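Local atomic coordinates of glucose-resistance amylase regulator (Weissella paramesenteroides ATCC 33313, PDB entry 4RK6), a protein that binds D-glucose in the cleft of its sugar-binding domain and probably regulates transcription as a DNA-binding repressor of the LacI family. Residues T239-F244 against E273-D278. Residues are numbered along the deposited sequence; the frame is centred on the assembly and turned at random.
Sequences TVKQDF and ELIQRD. With GLC (alpha-D-glucopyranose), chain C.
Thr239 and Ile275 form a hydrogen-bonded antiparallel pair, Thr239 N giving to Ile275 O at 3.0 Å and Ile275 N to Thr239 O at 2.7 Å. Lys241 N gives a further hydrogen bond to Glu273 O, and between these pairs Val240 and Leu274 make a non-hydrogen-bonded pair, Val240 CG2 meeting Leu274 CG at 4.2 Å. On the opposite face, that of Thr239, Lys241, Glu273 and Ile275, CG of Lys241 is anti to the backbone N (chi1 -168°), which carries CD to 3.7 Å from Ile275 CD1; CB touches the same methyl. Arg277 lies alongside Thr239, both side chains pointing the same way; the Thr239 CG2 methyl lies oblique to the guanidinium, 3.6 Å from NH1, while Ile275 CG2 covers one guanidinium face near the rim. NH1 is hydrogen-bonded to Thr230 OG1 and Leu237 O, and Thr239 OG1 to Thr223 OG1. Beyond the paired strands, Gln242 extends past CG into the sugar cleft, its NE2 giving a nearly straight hydrogen bond to O3 of glucose (3.0 Å, 175°). Asp225 OD1, also hydrogen-bonded to glucose, accepts from NE2, and Ser108 OG holds OE1, fixing the amide's rotation. The pair joins strands 238-241 and 267-275 in the sheet of this periplasmic-binding-protein-like fold; strand 238-241 has 220-223 as its other neighbour, Val240 packs on helix 110-123, and Asp243 stands at the N-cap of helix 244-257, its OD1 weakly hydrogen-bonded to Glu246 N, while Phe244 meets helix 24-39.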
ATOM      1  N   THR A 239      10.466  -8.006 -13.406  1.00 17.95           N
ATOM      2  CA  THR A 239      10.611  -6.734 -12.729  1.00 18.39           C
ATOM      3  C   THR A 239      12.078  -6.449 -12.355  1.00 24.71           C
ATOM      4  O   THR A 239      12.858  -7.385 -12.093  1.00 21.22           O
ATOM      5  CB  THR A 239       9.710  -6.701 -11.472  1.00 20.11           C
ATOM      6  OG1 THR A 239       9.655  -5.380 -10.940  1.00 21.29           O
ATOM      7  CG2 THR A 239      10.194  -7.680 -10.377  1.00 21.00           C
ATOM      8  N   VAL A 240      12.449  -5.168 -12.350  1.00 23.73           N
ATOM      9  CA  VAL A 240      13.673  -4.730 -11.654  1.00 23.18           C
ATOM     10  C   VAL A 240      13.313  -4.448 -10.217  1.00 21.13           C
ATOM     11  O   VAL A 240      12.599  -3.482  -9.887  1.00 23.82           O
ATOM     12  CB  VAL A 240      14.360  -3.503 -12.299  1.00 25.24           C
ATOM     13  CG1 VAL A 240      15.490  -2.964 -11.406  1.00 28.31           C
ATOM     14  CG2 VAL A 240      14.904  -3.882 -13.658  1.00 27.84           C
ATOM     15  N   LYS A 241      13.807  -5.301  -9.335  1.00 19.45           N
ATOM     16  CA  LYS A 241      13.538  -5.159  -7.927  1.00 20.55           C
ATOM     17  C   LYS A 241      14.519  -4.197  -7.272  1.00 20.87           C
ATOM     18  O   LYS A 241      15.725  -4.432  -7.300  1.00 24.12           O
ATOM     19  CB  LYS A 241      13.626  -6.498  -7.212  1.00 26.09           C
ATOM     20  CG  LYS A 241      13.069  -6.416  -5.792  1.00 26.23           C
ATOM     21  CD  LYS A 241      13.040  -7.796  -5.151  1.00 50.27           C
ATOM     22  CE  LYS A 241      11.942  -7.932  -4.113  1.00 43.75           C
ATOM     23  NZ  LYS A 241      12.178  -7.034  -2.973  1.00 46.89           N
ATOM     24  N   GLN A 242      13.994  -3.131  -6.697  1.00 21.68           N
ATOM     25  CA  GLN A 242      14.814  -2.224  -5.874  1.00 22.24           C
ATOM     26  C   GLN A 242      14.870  -2.740  -4.450  1.00 25.90           C
ATOM     27  O   GLN A 242      13.900  -3.308  -3.927  1.00 25.37           O
ATOM     28  CB  GLN A 242      14.227  -0.819  -5.856  1.00 23.11           C
ATOM     29  CG  GLN A 242      14.062  -0.213  -7.241  1.00 25.37           C
ATOM     30  CD  GLN A 242      13.981   1.308  -7.177  1.00 25.57           C
ATOM     31  OE1 GLN A 242      14.873   1.959  -6.644  1.00 24.99           O
ATOM     32  NE2 GLN A 242      12.886   1.867  -7.655  1.00 24.27           N
ATOM     33  N   ASP A 243      16.005  -2.525  -3.803  1.00 24.47           N
ATOM     34  CA  ASP A 243      16.137  -2.897  -2.419  1.00 24.81           C
ATOM     35  C   ASP A 243      15.771  -1.725  -1.516  1.00 27.39           C
ATOM     36  O   ASP A 243      16.651  -1.041  -0.978  1.00 23.48           O
ATOM     37  CB  ASP A 243      17.575  -3.411  -2.183  1.00 26.28           C
ATOM     38  CG  ASP A 243      17.719  -4.201  -0.878  1.00 31.77           C
ATOM     39  OD1 ASP A 243      16.816  -4.144  -0.026  1.00 27.93           O
ATOM     40  OD2 ASP A 243      18.761  -4.880  -0.742  1.00 32.64           O
ATOM     41  N   PHE A 244      14.469  -1.452  -1.387  1.00 25.61           N
ATOM     42  CA  PHE A 244      14.015  -0.259  -0.665  1.00 22.41           C
ATOM     43  C   PHE A 244      14.433  -0.272   0.804  1.00 25.91           C
ATOM     44  O   PHE A 244      14.826   0.751   1.345  1.00 25.67           O
ATOM     45  CB  PHE A 244      12.501  -0.051  -0.782  1.00 23.50           C
ATOM     46  CG  PHE A 244      12.054   0.307  -2.171  1.00 25.71           C
ATOM     47  CD1 PHE A 244      12.477   1.493  -2.766  1.00 23.64           C
ATOM     48  CD2 PHE A 244      11.234  -0.549  -2.900  1.00 28.32           C
ATOM     49  CE1 PHE A 244      12.078   1.819  -4.057  1.00 23.70           C
ATOM     50  CE2 PHE A 244      10.840  -0.228  -4.193  1.00 26.01           C
ATOM     51  CZ  PHE A 244      11.259   0.963  -4.763  1.00 24.21           C
ATOM     52  N   GLU A 273      18.333  -5.846  -9.225  1.00 30.89           N
ATOM     53  CA  GLU A 273      18.425  -7.083  -9.963  1.00 28.12           C
ATOM     54  C   GLU A 273      17.134  -7.258 -10.751  1.00 19.44           C
ATOM     55  O   GLU A 273      16.064  -6.835 -10.294  1.00 26.35           O
ATOM     56  CB  GLU A 273      18.584  -8.239  -8.995  1.00 33.19           C
ATOM     57  CG  GLU A 273      17.470  -8.333  -7.952  1.00 27.10           C
ATOM     58  CD  GLU A 273      17.844  -9.216  -6.766  1.00 31.15           C
ATOM     59  OE1 GLU A 273      19.059  -9.498  -6.572  1.00 31.68           O
ATOM     60  OE2 GLU A 273      16.910  -9.641  -6.038  1.00 33.09           O
ATOM     61  N   LEU A 274      17.276  -7.887 -11.897  1.00 26.27           N
ATOM     62  CA  LEU A 274      16.167  -8.092 -12.801  1.00 23.87           C
ATOM     63  C   LEU A 274      15.665  -9.500 -12.530  1.00 23.85           C
ATOM     64  O   LEU A 274      16.402 -10.471 -12.684  1.00 25.27           O
ATOM     65  CB  LEU A 274      16.640  -7.892 -14.236  1.00 25.91           C
ATOM     66  CG  LEU A 274      15.511  -7.760 -15.254  1.00 27.30           C
ATOM     67  CD1 LEU A 274      16.024  -7.109 -16.538  1.00 35.53           C
ATOM     68  CD2 LEU A 274      14.882  -9.111 -15.569  1.00 31.63           C
ATOM     69  N   ILE A 275      14.439  -9.599 -12.023  1.00 18.28           N
ATOM     70  CA  ILE A 275      13.837 -10.859 -11.714  1.00 19.57           C
ATOM     71  C   ILE A 275      12.915 -11.285 -12.829  1.00 22.76           C
ATOM     72  O   ILE A 275      11.897 -10.637 -13.126  1.00 21.74           O
ATOM     73  CB  ILE A 275      13.045 -10.793 -10.399  1.00 19.79           C
ATOM     74  CG1 ILE A 275      13.957 -10.347  -9.266  1.00 27.13           C
ATOM     75  CG2 ILE A 275      12.418 -12.150 -10.104  1.00 20.92           C
ATOM     76  CD1 ILE A 275      13.257 -10.206  -7.946  1.00 24.48           C
ATOM     77  N   GLN A 276      13.275 -12.393 -13.450  1.00 18.05           N
ATOM     78  CA  GLN A 276      12.543 -12.899 -14.591  1.00 19.72           C
ATOM     79  C   GLN A 276      11.426 -13.767 -14.094  1.00 23.05           C
ATOM     80  O   GLN A 276      11.668 -14.701 -13.333  1.00 24.29           O
ATOM     81  CB  GLN A 276      13.519 -13.689 -15.453  1.00 23.90           C
ATOM     82  CG  GLN A 276      12.967 -14.302 -16.687  1.00 63.69           C
ATOM     83  CD  GLN A 276      13.896 -15.379 -17.118  1.00 87.84           C
ATOM     84  OE1 GLN A 276      15.076 -15.112 -17.363  1.00 35.06           O
ATOM     85  NE2 GLN A 276      13.407 -16.612 -17.142  1.00 28.03           N
ATOM     86  N   ARG A 277      10.203 -13.412 -14.486  1.00 22.17           N
ATOM     87  CA  ARG A 277       9.012 -14.176 -14.130  1.00 22.19           C
ATOM     88  C   ARG A 277       8.290 -14.575 -15.424  1.00 25.29           C
ATOM     89  O   ARG A 277       8.897 -15.213 -16.252  1.00 24.00           O
ATOM     90  CB  ARG A 277       8.140 -13.403 -13.142  1.00 21.67           C
ATOM     91  CG  ARG A 277       8.889 -13.048 -11.866  1.00 22.91           C
ATOM     92  CD  ARG A 277       7.946 -12.909 -10.701  1.00 23.57           C
ATOM     93  NE  ARG A 277       8.619 -12.653  -9.433  1.00 24.23           N
ATOM     94  CZ  ARG A 277       8.650 -11.483  -8.823  1.00 28.29           C
ATOM     95  NH1 ARG A 277       8.099 -10.415  -9.381  1.00 28.93           N
ATOM     96  NH2 ARG A 277       9.242 -11.384  -7.646  1.00 25.25           N
ATOM     97  N   ASP A 278       7.026 -14.202 -15.609  1.00 19.04           N
ATOM     98  CA  ASP A 278       6.183 -14.799 -16.653  1.00 20.44           C
ATOM     99  C   ASP A 278       5.612 -13.822 -17.682  1.00 22.14           C
ATOM    100  O   ASP A 278       4.773 -14.193 -18.494  1.00 23.62           O
ATOM    101  CB  ASP A 278       5.046 -15.588 -15.985  1.00 24.62           C
ATOM    102  CG  ASP A 278       5.560 -16.746 -15.154  1.00 28.20           C
ATOM    103  OD1 ASP A 278       6.503 -17.423 -15.594  1.00 29.84           O
ATOM    104  OD2 ASP A 278       5.031 -16.982 -14.062  1.00 30.19           O
TER
HETATM  105  C1  GLC C 401       9.422   7.089  -7.072  1.00 48.41           C
HETATM  106  C2  GLC C 401      10.819   6.521  -6.827  1.00 29.09           C
HETATM  107  C3  GLC C 401      11.233   5.488  -7.856  1.00 25.54           C
HETATM  108  C4  GLC C 401      10.093   4.486  -8.065  1.00 19.81           C
HETATM  109  C5  GLC C 401       8.873   5.261  -8.564  1.00 28.21           C
HETATM  110  C6  GLC C 401       7.670   4.346  -8.781  1.00 23.10           C
HETATM  111  O1  GLC C 401       9.553   8.073  -8.023  1.00 33.22           O
HETATM  112  O2  GLC C 401      11.797   7.559  -6.853  1.00 30.58           O
HETATM  113  O3  GLC C 401      12.381   4.845  -7.314  1.00 25.92           O
HETATM  114  O4  GLC C 401      10.495   3.488  -8.954  1.00 22.26           O
HETATM  115  O5  GLC C 401       8.459   6.195  -7.601  1.00 30.84           O
HETATM  116  O6  GLC C 401       7.284   3.729  -7.594  1.00 26.12           O